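Local coordinates for botulinum neurotoxin type G (Clostridium botulinum, PDB 3MPP), which targets the toxin to host nerve cells through this receptor-binding domain, so that its protease light chain can be translocated into the cytosol, at residues F67-W72 with K199-F204; K142-T147 with I158-S163; D228-P233 with F422-E427. The protein carries 4 engineered substitutions. All blocks are in the same frame, centred on the assembly; numbering follows the deposited sequence.

Contact 1: F67-W72 with K199-F204; sequences FSINFW and KDFNIF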
loop_
_atom_site.group_PDB
_atom_site.type_symbol
_atom_site.label_atom_id
_atom_site.label_comp_id
_atom_site.label_asym_id
_atom_site.label_seq_id
_atom_site.Cartn_x
_atom_site.Cartn_y
_atom_site.Cartn_z
ATOM N N PHE A 67 9.795 1.987 25.464
ATOM C CA PHE A 67 8.655 2.513 24.733
ATOM C C PHE A 67 8.645 2.002 23.300
ATOM O O PHE A 67 9.586 1.338 22.857
ATOM C CB PHE A 67 8.641 4.044 24.762
ATOM C CG PHE A 67 9.638 4.682 23.838
ATOM C CD1 PHE A 67 10.990 4.656 24.128
ATOM C CD2 PHE A 67 9.218 5.322 22.690
ATOM C CE1 PHE A 67 11.906 5.250 23.278
ATOM C CE2 PHE A 67 10.127 5.917 21.837
ATOM C CZ PHE A 67 11.472 5.882 22.132
ATOM N N SER A 68 7.566 2.308 22.588
ATOM C CA SER A 68 7.402 1.846 21.218
ATOM C C SER A 68 6.809 2.949 20.369
ATOM O O SER A 68 5.982 3.731 20.843
ATOM C CB SER A 68 6.483 0.624 21.175
ATOM O OG SER A 68 6.922 -0.384 22.070
ATOM N N ILE A 69 7.241 3.004 19.113
ATOM C CA ILE A 69 6.718 3.952 18.146
ATOM C C ILE A 69 6.088 3.153 17.015
ATOM O O ILE A 69 6.691 2.194 16.526
ATOM C CB ILE A 69 7.840 4.803 17.536
ATOM C CG1 ILE A 69 8.574 5.584 18.622
ATOM C CG2 ILE A 69 7.280 5.752 16.477
ATOM C CD1 ILE A 69 7.675 6.491 19.422
ATOM N N ASN A 70 4.884 3.547 16.606
ATOM C CA ASN A 70 4.169 2.866 15.522
ATOM C C ASN A 70 3.509 3.888 14.613
ATOM O O ASN A 70 2.885 4.845 15.079
ATOM C CB ASN A 70 3.132 1.884 16.094
ATOM C CG ASN A 70 2.171 1.326 15.031
ATOM O OD1 ASN A 70 2.582 0.688 14.049
ATOM N ND2 ASN A 70 0.881 1.544 15.249
ATOM N N PHE A 71 3.690 3.704 13.312
ATOM C CA PHE A 71 3.023 4.524 12.319
ATOM C C PHE A 71 3.191 3.858 10.960
ATOM O O PHE A 71 4.021 2.959 10.795
ATOM C CB PHE A 71 3.587 5.951 12.292
ATOM C CG PHE A 71 5.031 6.025 11.899
ATOM C CD1 PHE A 71 5.394 6.240 10.578
ATOM C CD2 PHE A 71 6.028 5.884 12.847
ATOM C CE1 PHE A 71 6.732 6.300 10.206
ATOM C CE2 PHE A 71 7.360 5.947 12.488
ATOM C CZ PHE A 71 7.713 6.153 11.157
ATOM N N TRP A 72 2.386 4.289 9.999
ATOM C CA TRP A 72 2.516 3.799 8.634
ATOM C C TRP A 72 3.066 4.954 7.830
ATOM O O TRP A 72 2.811 6.116 8.161
ATOM C CB TRP A 72 1.157 3.390 8.077
ATOM C CG TRP A 72 0.509 2.226 8.764
ATOM C CD1 TRP A 72 0.217 2.103 10.100
ATOM C CD2 TRP A 72 0.025 1.032 8.135
ATOM N NE1 TRP A 72 -0.404 0.896 10.338
ATOM C CE2 TRP A 72 -0.534 0.222 9.146
ATOM C CE3 TRP A 72 0.026 0.562 6.814
ATOM C CZ2 TRP A 72 -1.092 -1.031 8.875
ATOM C CZ3 TRP A 72 -0.543 -0.683 6.548
ATOM C CH2 TRP A 72 -1.089 -1.462 7.575
ATOM N N LYS A 199 0.347 8.043 8.506
ATOM C CA LYS A 199 -0.959 7.794 9.091
ATOM C C LYS A 199 -0.794 6.927 10.330
ATOM O O LYS A 199 0.242 6.293 10.515
ATOM C CB LYS A 199 -1.896 7.096 8.087
ATOM C CG LYS A 199 -1.552 5.635 7.811
ATOM C CD LYS A 199 -2.623 4.975 6.926
ATOM C CE LYS A 199 -2.177 3.619 6.399
ATOM N NZ LYS A 199 -3.310 2.860 5.750
ATOM N N ASP A 200 -1.821 6.920 11.172
ATOM C CA ASP A 200 -1.863 6.073 12.359
ATOM C C ASP A 200 -0.632 6.222 13.238
ATOM O O ASP A 200 -0.052 5.219 13.644
ATOM C CB ASP A 200 -2.013 4.601 11.956
ATOM C CG ASP A 200 -3.320 4.318 11.248
ATOM O OD1 ASP A 200 -4.311 5.033 11.505
ATOM O OD2 ASP A 200 -3.359 3.369 10.437
ATOM N N PHE A 201 -0.224 7.453 13.537
ATOM C CA PHE A 201 0.923 7.616 14.420
ATOM C C PHE A 201 0.522 7.393 15.880
ATOM O O PHE A 201 -0.436 7.995 16.372
ATOM C CB PHE A 201 1.610 8.973 14.257
ATOM C CG PHE A 201 2.834 9.122 15.123
ATOM C CD1 PHE A 201 4.087 8.796 14.635
ATOM C CD2 PHE A 201 2.722 9.549 16.441
ATOM C CE1 PHE A 201 5.209 8.912 15.440
ATOM C CE2 PHE A 201 3.839 9.666 17.242
ATOM C CZ PHE A 201 5.082 9.349 16.745
ATOM N N ASN A 202 1.268 6.519 16.552
ATOM C CA ASN A 202 1.004 6.138 17.934
ATOM C C ASN A 202 2.286 6.015 18.730
ATOM O O ASN A 202 3.282 5.498 18.230
ATOM C CB ASN A 202 0.304 4.777 17.996
ATOM C CG ASN A 202 -1.112 4.822 17.489
ATOM O OD1 ASN A 202 -1.388 4.435 16.351
ATOM N ND2 ASN A 202 -2.029 5.274 18.336
ATOM N N ILE A 203 2.237 6.463 19.983
ATOM C CA ILE A 203 3.314 6.249 20.935
ATOM C C ILE A 203 2.822 5.331 22.043
ATOM O O ILE A 203 1.714 5.510 22.545
ATOM C CB ILE A 203 3.706 7.559 21.624
ATOM C CG1 ILE A 203 4.031 8.637 20.592
ATOM C CG2 ILE A 203 4.875 7.325 22.568
ATOM C CD1 ILE A 203 5.480 8.674 20.208
ATOM N N PHE A 204 3.648 4.365 22.440
ATOM C CA PHE A 204 3.324 3.508 23.584
ATOM C C PHE A 204 4.376 3.615 24.681
ATOM O O PHE A 204 5.569 3.739 24.402
ATOM C CB PHE A 204 3.156 2.053 23.147
ATOM C CG PHE A 204 1.998 1.836 22.219
ATOM C CD1 PHE A 204 0.728 1.613 22.721
ATOM C CD2 PHE A 204 2.178 1.862 20.845
ATOM C CE1 PHE A 204 -0.342 1.414 21.874
ATOM C CE2 PHE A 204 1.113 1.668 19.992
ATOM C CZ PHE A 204 -0.151 1.442 20.509
#
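Asn70 O accepts the N-H of Asn202 at 2.8 Å, the shortest bond between the strands 67-72 and 199-204, and Asn70 N returns one to Asn202 O at 3.0 Å. Reciprocal pairs of the same kind join Ser68 to Phe204 and Trp72 to Lys199. Between Asn70-Asn202 and Trp72-Lys199 the register slips by one residue. This is a beta bulge: Asp200 and Phe201 lie opposite Phe71, and Asp200 has positive phi (52°). Beyond it, Lys199 runs its extended chain past the indole of Trp72, with CG 3.5 Å from Trp72 CB and NZ 4.7 Å from the centroid of the six-membered ring, an off-centre cation-pi contact. Asp200 OD2 lies over an indole face, its carboxylate plane turned 82° from the ring. The rings of Phe71 and Phe201 are inclined by 28° and barely overlap; the close approach is Phe71 CB to Phe201 CD1 (3.7 Å).

Strand 195-204 is flanked by 67-74 and 3-10, and 67-74 pairs in turn with 144-150. Helix 210-220 packs near Asn202 and Phe204, its Gln220 bonding Trp72 NE1, while Phe201 meets Phe184 of the second sheet edge-to-face.

Contact 2: K142-T147 with I158-S163; sequences KWFSIT and IYINGS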
loop_
_atom_site.group_PDB
_atom_site.type_symbol
_atom_site.label_atom_id
_atom_site.label_comp_id
_atom_site.label_asym_id
_atom_site.label_seq_id
_atom_site.Cartn_x
_atom_site.Cartn_y
_atom_site.Cartn_z
ATOM N N LYS A 142 4.185 2.674 -1.455
ATOM C CA LYS A 142 3.053 1.960 -0.865
ATOM C C LYS A 142 3.003 2.181 0.630
ATOM O O LYS A 142 4.046 2.224 1.280
ATOM C CB LYS A 142 3.196 0.453 -1.104
ATOM C CG LYS A 142 3.191 0.054 -2.577
ATOM C CD LYS A 142 3.156 -1.455 -2.759
ATOM C CE LYS A 142 3.081 -1.767 -4.238
ATOM N NZ LYS A 142 3.034 -3.208 -4.595
ATOM N N TRP A 143 1.796 2.290 1.181
ATOM C CA TRP A 143 1.636 2.311 2.627
ATOM C C TRP A 143 2.237 1.055 3.236
ATOM O O TRP A 143 1.954 -0.053 2.798
ATOM C CB TRP A 143 0.161 2.371 3.015
ATOM C CG TRP A 143 -0.448 3.711 2.860
ATOM C CD1 TRP A 143 -1.403 4.075 1.953
ATOM C CD2 TRP A 143 -0.165 4.880 3.639
ATOM N NE1 TRP A 143 -1.728 5.401 2.117
ATOM C CE2 TRP A 143 -0.983 5.920 3.141
ATOM C CE3 TRP A 143 0.699 5.153 4.703
ATOM C CZ2 TRP A 143 -0.966 7.208 3.676
ATOM C CZ3 TRP A 143 0.727 6.440 5.227
ATOM C CH2 TRP A 143 -0.102 7.450 4.717
ATOM N N PHE A 144 3.075 1.224 4.244
ATOM C CA PHE A 144 3.498 0.082 5.035
ATOM C C PHE A 144 3.669 0.477 6.490
ATOM O O PHE A 144 3.923 1.636 6.795
ATOM C CB PHE A 144 4.735 -0.623 4.463
ATOM C CG PHE A 144 6.010 0.180 4.534
ATOM C CD1 PHE A 144 6.805 0.145 5.666
ATOM C CD2 PHE A 144 6.445 0.915 3.435
ATOM C CE1 PHE A 144 7.998 0.857 5.722
ATOM C CE2 PHE A 144 7.630 1.620 3.485
ATOM C CZ PHE A 144 8.410 1.591 4.636
ATOM N N SER A 145 3.466 -0.493 7.375
ATOM C CA SER A 145 3.461 -0.246 8.804
ATOM C C SER A 145 4.857 -0.425 9.366
ATOM O O SER A 145 5.569 -1.351 8.989
ATOM C CB SER A 145 2.512 -1.222 9.508
ATOM O OG SER A 145 2.623 -1.122 10.928
ATOM N N ILE A 146 5.249 0.457 10.275
ATOM C CA ILE A 146 6.511 0.265 10.965
ATOM C C ILE A 146 6.282 0.384 12.460
ATOM O O ILE A 146 5.467 1.184 12.909
ATOM C CB ILE A 146 7.606 1.249 10.494
ATOM C CG1 ILE A 146 8.904 0.997 11.269
ATOM C CG2 ILE A 146 7.149 2.678 10.655
ATOM C CD1 ILE A 146 10.132 1.620 10.639
ATOM N N THR A 147 6.986 -0.449 13.213
ATOM C CA THR A 147 6.930 -0.422 14.660
ATOM C C THR A 147 8.346 -0.539 15.186
ATOM O O THR A 147 9.079 -1.469 14.840
ATOM C CB THR A 147 6.081 -1.583 15.232
ATOM O OG1 THR A 147 4.752 -1.515 14.701
ATOM C CG2 THR A 147 6.015 -1.492 16.758
ATOM N N ILE A 158 12.996 -3.302 15.028
ATOM C CA ILE A 158 12.161 -2.730 13.983
ATOM C C ILE A 158 11.272 -3.812 13.408
ATOM O O ILE A 158 11.752 -4.838 12.925
ATOM C CB ILE A 158 12.981 -2.122 12.833
ATOM C CG1 ILE A 158 13.807 -0.936 13.316
ATOM C CG2 ILE A 158 12.057 -1.672 11.702
ATOM C CD1 ILE A 158 14.417 -0.150 12.185
ATOM N N TYR A 159 9.970 -3.573 13.475
ATOM C CA TYR A 159 8.997 -4.448 12.856
ATOM C C TYR A 159 8.469 -3.762 11.608
ATOM O O TYR A 159 8.203 -2.572 11.632
ATOM C CB TYR A 159 7.838 -4.683 13.812
ATOM C CG TYR A 159 8.223 -5.416 15.066
ATOM C CD1 TYR A 159 7.962 -6.772 15.203
ATOM C CD2 TYR A 159 8.842 -4.755 16.117
ATOM C CE1 TYR A 159 8.309 -7.453 16.358
ATOM C CE2 TYR A 159 9.194 -5.423 17.276
ATOM C CZ TYR A 159 8.927 -6.770 17.390
ATOM O OH TYR A 159 9.273 -7.441 18.537
ATOM N N ILE A 160 8.297 -4.520 10.530
ATOM C CA ILE A 160 7.698 -3.985 9.318
ATOM C C ILE A 160 6.484 -4.820 8.944
ATOM O O ILE A 160 6.581 -6.049 8.798
ATOM C CB ILE A 160 8.696 -3.982 8.148
ATOM C CG1 ILE A 160 9.883 -3.065 8.467
ATOM C CG2 ILE A 160 7.996 -3.553 6.847
ATOM C CD1 ILE A 160 9.543 -1.580 8.445
ATOM N N ASN A 161 5.343 -4.154 8.793
ATOM C CA ASN A 161 4.095 -4.854 8.500
ATOM C C ASN A 161 3.875 -6.009 9.478
ATOM O O ASN A 161 3.544 -7.137 9.089
ATOM C CB ASN A 161 4.061 -5.320 7.044
ATOM C CG ASN A 161 3.730 -4.179 6.071
ATOM O OD1 ASN A 161 3.221 -3.127 6.469
ATOM N ND2 ASN A 161 4.025 -4.386 4.796
ATOM N N GLY A 162 4.074 -5.712 10.756
ATOM C CA GLY A 162 3.791 -6.665 11.817
ATOM C C GLY A 162 4.861 -7.711 12.078
ATOM O O GLY A 162 4.746 -8.488 13.024
ATOM N N SER A 163 5.905 -7.736 11.258
ATOM C CA SER A 163 6.922 -8.780 11.365
ATOM C C SER A 163 8.293 -8.218 11.758
ATOM O O SER A 163 8.723 -7.195 11.237
ATOM C CB SER A 163 7.005 -9.563 10.051
ATOM O OG SER A 163 8.175 -10.355 9.990
HETATM O O HOH W 1 2.348 -2.733 2.773
HETATM O O HOH W 2 4.590 -2.982 12.246
#
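Asn161 and Ser145 hold each other by two bonds of equal length: Ser145 N donates to Asn161 OD1 at 2.8 Å, nearly straight at 174°, and Asn161 N donates to Ser145 O, also at 2.8 Å. The side-chain carbonyl thus takes the place that Asn161's own backbone O would fill in a continuing antiparallel pair. With CG beside its own backbone N (chi1 -78°), the amide of Asn161 reaches back to the first strand, and its oxygen also lies 3.5 Å from Phe144 CA. Next along, Tyr159 and Thr147 form an antiparallel hydrogen-bonded pair, the shorter bond being Tyr159 N to Thr147 O at 2.7 Å. That same oxygen lies at the edge of the Tyr159 ring, in its plane.

On the other face the contact is apolar. Ile160 CD1 touches both Ile146 CG1 (3.9 Å) and Phe144 CE1 (4.0 Å), while the extended Ile146, CG1 anti to its N, carries CD1 on to Ile158 CG2.

Two waters form the next shell. One donates to Trp143 O and accepts from Asn161 ND2, fixing the amide's rotation from its nitrogen side; Tyr361 OH also bonds that carbonyl. The second water joins Ser145 OG and Thr147 OG1 to Gly162 N.

What places Asn161 is the turn from Ile160 to Ser163, closed by Ile160 N to Ser163 O at 2.8 Å and a return bond. Asn161 and Gly162 both have positive phi, as a type I' turn requires, and Asn-Gly is its classic sequence. This is the tight two-residue hairpin turn between strands 156-160 and 163-168, completing an antiparallel meander with 144-150 in the concanavalin-like, N-terminal half of the receptor-binding domain.

Contact 3: D228-P233 with F422-E427; sequences DFWGNP and FIPVDE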
loop_
_atom_site.group_PDB
_atom_site.type_symbol
_atom_site.label_atom_id
_atom_site.label_comp_id
_atom_site.label_asym_id
_atom_site.label_seq_id
_atom_site.Cartn_x
_atom_site.Cartn_y
_atom_site.Cartn_z
ATOM N N ASP A 228 -6.440 -0.305 -2.937
ATOM C CA ASP A 228 -5.701 -0.317 -4.201
ATOM C C ASP A 228 -4.242 -0.749 -3.985
ATOM O O ASP A 228 -3.826 -1.059 -2.863
ATOM C CB ASP A 228 -5.817 1.039 -4.945
ATOM C CG ASP A 228 -5.129 2.203 -4.211
ATOM O OD1 ASP A 228 -4.285 1.968 -3.324
ATOM O OD2 ASP A 228 -5.427 3.366 -4.543
ATOM N N PHE A 229 -3.493 -0.819 -5.082
ATOM C CA PHE A 229 -2.107 -1.263 -5.100
ATOM C C PHE A 229 -1.252 -0.443 -4.118
ATOM O O PHE A 229 -0.280 -0.953 -3.549
ATOM C CB PHE A 229 -1.610 -1.069 -6.534
ATOM C CG PHE A 229 -0.208 -1.560 -6.806
ATOM C CD1 PHE A 229 0.034 -2.904 -7.080
ATOM C CD2 PHE A 229 0.842 -0.661 -6.899
ATOM C CE1 PHE A 229 1.303 -3.336 -7.407
ATOM C CE2 PHE A 229 2.124 -1.087 -7.211
ATOM C CZ PHE A 229 2.356 -2.431 -7.463
ATOM N N TRP A 230 -1.599 0.833 -3.933
ATOM C CA TRP A 230 -0.808 1.712 -3.053
ATOM C C TRP A 230 -1.206 1.574 -1.574
ATOM O O TRP A 230 -0.508 2.064 -0.683
ATOM C CB TRP A 230 -0.929 3.174 -3.503
ATOM C CG TRP A 230 -0.660 3.352 -4.970
ATOM C CD1 TRP A 230 -1.536 3.819 -5.915
ATOM C CD2 TRP A 230 0.564 3.054 -5.668
ATOM N NE1 TRP A 230 -0.928 3.842 -7.155
ATOM C CE2 TRP A 230 0.356 3.373 -7.031
ATOM C CE3 TRP A 230 1.804 2.545 -5.276
ATOM C CZ2 TRP A 230 1.343 3.197 -7.999
ATOM C CZ3 TRP A 230 2.791 2.378 -6.239
ATOM C CH2 TRP A 230 2.557 2.710 -7.584
ATOM N N GLY A 231 -2.337 0.923 -1.321
ATOM C CA GLY A 231 -2.838 0.744 0.034
ATOM C C GLY A 231 -3.905 1.735 0.470
ATOM O O GLY A 231 -4.238 1.791 1.651
ATOM N N ASN A 232 -4.420 2.535 -0.464
ATOM C CA ASN A 232 -5.559 3.409 -0.177
ATOM C C ASN A 232 -6.888 2.738 -0.517
ATOM O O ASN A 232 -6.922 1.767 -1.280
ATOM C CB ASN A 232 -5.429 4.722 -0.955
ATOM C CG ASN A 232 -4.390 5.635 -0.357
ATOM O OD1 ASN A 232 -4.225 5.675 0.862
ATOM N ND2 ASN A 232 -3.684 6.369 -1.203
ATOM N N PRO A 233 -7.994 3.250 0.044
ATOM C CA PRO A 233 -9.290 2.650 -0.305
ATOM C C PRO A 233 -9.530 2.555 -1.818
ATOM O O PRO A 233 -9.208 3.465 -2.583
ATOM C CB PRO A 233 -10.301 3.608 0.324
ATOM C CG PRO A 233 -9.549 4.172 1.535
ATOM C CD PRO A 233 -8.121 4.323 1.050
ATOM N N PHE A 422 -5.643 -3.283 -8.009
ATOM C CA PHE A 422 -5.973 -2.204 -8.923
ATOM C C PHE A 422 -4.983 -1.041 -8.746
ATOM O O PHE A 422 -4.762 -0.564 -7.623
ATOM C CB PHE A 422 -7.405 -1.735 -8.667
ATOM C CG PHE A 422 -8.469 -2.758 -9.078
ATOM C CD1 PHE A 422 -8.989 -2.769 -10.371
ATOM C CD2 PHE A 422 -8.940 -3.698 -8.172
ATOM C CE1 PHE A 422 -9.962 -3.694 -10.756
ATOM C CE2 PHE A 422 -9.926 -4.637 -8.547
ATOM C CZ PHE A 422 -10.430 -4.631 -9.842
ATOM N N ILE A 423 -4.411 -0.578 -9.851
ATOM C CA ILE A 423 -3.358 0.444 -9.809
ATOM C C ILE A 423 -3.819 1.761 -10.450
ATOM O O ILE A 423 -3.929 1.856 -11.666
ATOM C CB ILE A 423 -2.077 -0.027 -10.559
ATOM C CG1 ILE A 423 -1.702 -1.458 -10.176
ATOM C CG2 ILE A 423 -0.916 0.920 -10.272
ATOM C CD1 ILE A 423 -0.365 -1.925 -10.834
ATOM N N PRO A 424 -4.109 2.778 -9.622
ATOM C CA PRO A 424 -4.341 4.114 -10.175
ATOM C C PRO A 424 -3.027 4.841 -10.425
ATOM O O PRO A 424 -2.040 4.580 -9.729
ATOM C CB PRO A 424 -5.085 4.843 -9.052
ATOM C CG PRO A 424 -4.697 4.095 -7.766
ATOM C CD PRO A 424 -4.090 2.763 -8.145
ATOM N N VAL A 425 -3.019 5.756 -11.392
ATOM C CA VAL A 425 -1.870 6.631 -11.601
ATOM C C VAL A 425 -1.697 7.499 -10.361
ATOM O O VAL A 425 -2.644 8.150 -9.932
ATOM C CB VAL A 425 -2.061 7.566 -12.816
ATOM C CG1 VAL A 425 -0.849 8.476 -12.954
ATOM C CG2 VAL A 425 -2.291 6.762 -14.091
ATOM N N ASP A 426 -0.495 7.505 -9.788
ATOM C CA ASP A 426 -0.258 8.178 -8.514
ATOM C C ASP A 426 0.955 9.080 -8.691
ATOM O O ASP A 426 1.887 8.711 -9.400
ATOM C CB ASP A 426 0.011 7.131 -7.419
ATOM C CG ASP A 426 0.184 7.747 -6.043
ATOM O OD1 ASP A 426 -0.834 8.061 -5.382
ATOM O OD2 ASP A 426 1.342 7.895 -5.607
ATOM N N GLU A 427 0.958 10.246 -8.046
ATOM C CA GLU A 427 2.078 11.183 -8.195
ATOM C C GLU A 427 3.401 10.634 -7.704
ATOM O O GLU A 427 4.456 11.089 -8.146
ATOM C CB GLU A 427 1.795 12.530 -7.497
ATOM C CG GLU A 427 1.774 12.458 -5.988
ATOM C CD GLU A 427 1.762 13.838 -5.337
ATOM O OE1 GLU A 427 2.093 14.827 -6.016
ATOM O OE2 GLU A 427 1.429 13.934 -4.144
#
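The Trp230 and Pro424 side chains lie antiparallel, and Trp230 NE1 donates to Pro424 O at 2.9 Å, with an angle of 173° at the hydrogen and the oxygen practically in the ring plane. Both indole faces are occupied. Asp426 CB sits 3.3 Å above one, offset toward the rim, and Phe229 CD2 lies over the opposite one, so the ring is clamped while its edge is bonded. Ile423 serves both aromatics. Its CD1 stands over the centre of the Phe229 ring, 4.0 Å from the centroid in a CH-pi contact, and its CG2 reaches Trp230 CZ2 at 3.9 Å. With CG anti to the backbone N (chi1 -176°), the Phe229 ring lies alongside Ile423.

Asp228 crosses Pro424 at about a right angle, OD2 touching Pro424 CG at 3.4 Å. Asp228 OD1 accepts Asn232 N at 2.9 Å, from above the carboxylate plane, and more weakly Trp230 N, bracing the type I turn from Asp228 to Gly231. Phe229 N, in this turn, bonds Phe422 O at 2.9 Å.

Asp426 OD2 is held by Arg74 and Asn141 of the N-terminal subdomain. Strand 420-423 pairs with 239-244, whose Phe243 meets the Phe229 ring edge-to-face. Along the chain, the loop 228-233 follows helix 210-220 and precedes that strand, with Trp230 and Asn232 touching Arg74 of strand 67-74.

Overall arrangement
Contacts 1 and 2 belong to one sheet of the N-terminal subdomain, their centres 11 Å apart. Strands 67-74 and 144-150 are neighbours there, joined by Ile146 N and Phe71 O at 2.8 Å, and Trp72 CE2 packs on Ser145 CB at 3.4 Å. Contact 3 lies in the C-terminal, trefoil subdomain, 18 Å from contact 2 between centres, yet they touch: Trp143 N lies 3.0 Å from Trp230 O, and Trp143 NE1 2.8 Å from Asn232 OD1, both probable hydrogen bonds. Trp143 thus bridges the two subdomains. Contacts 1 and 3 do not touch, with centres 23 Å apart. All three lie away from the inferred ganglioside-binding site at Trp402.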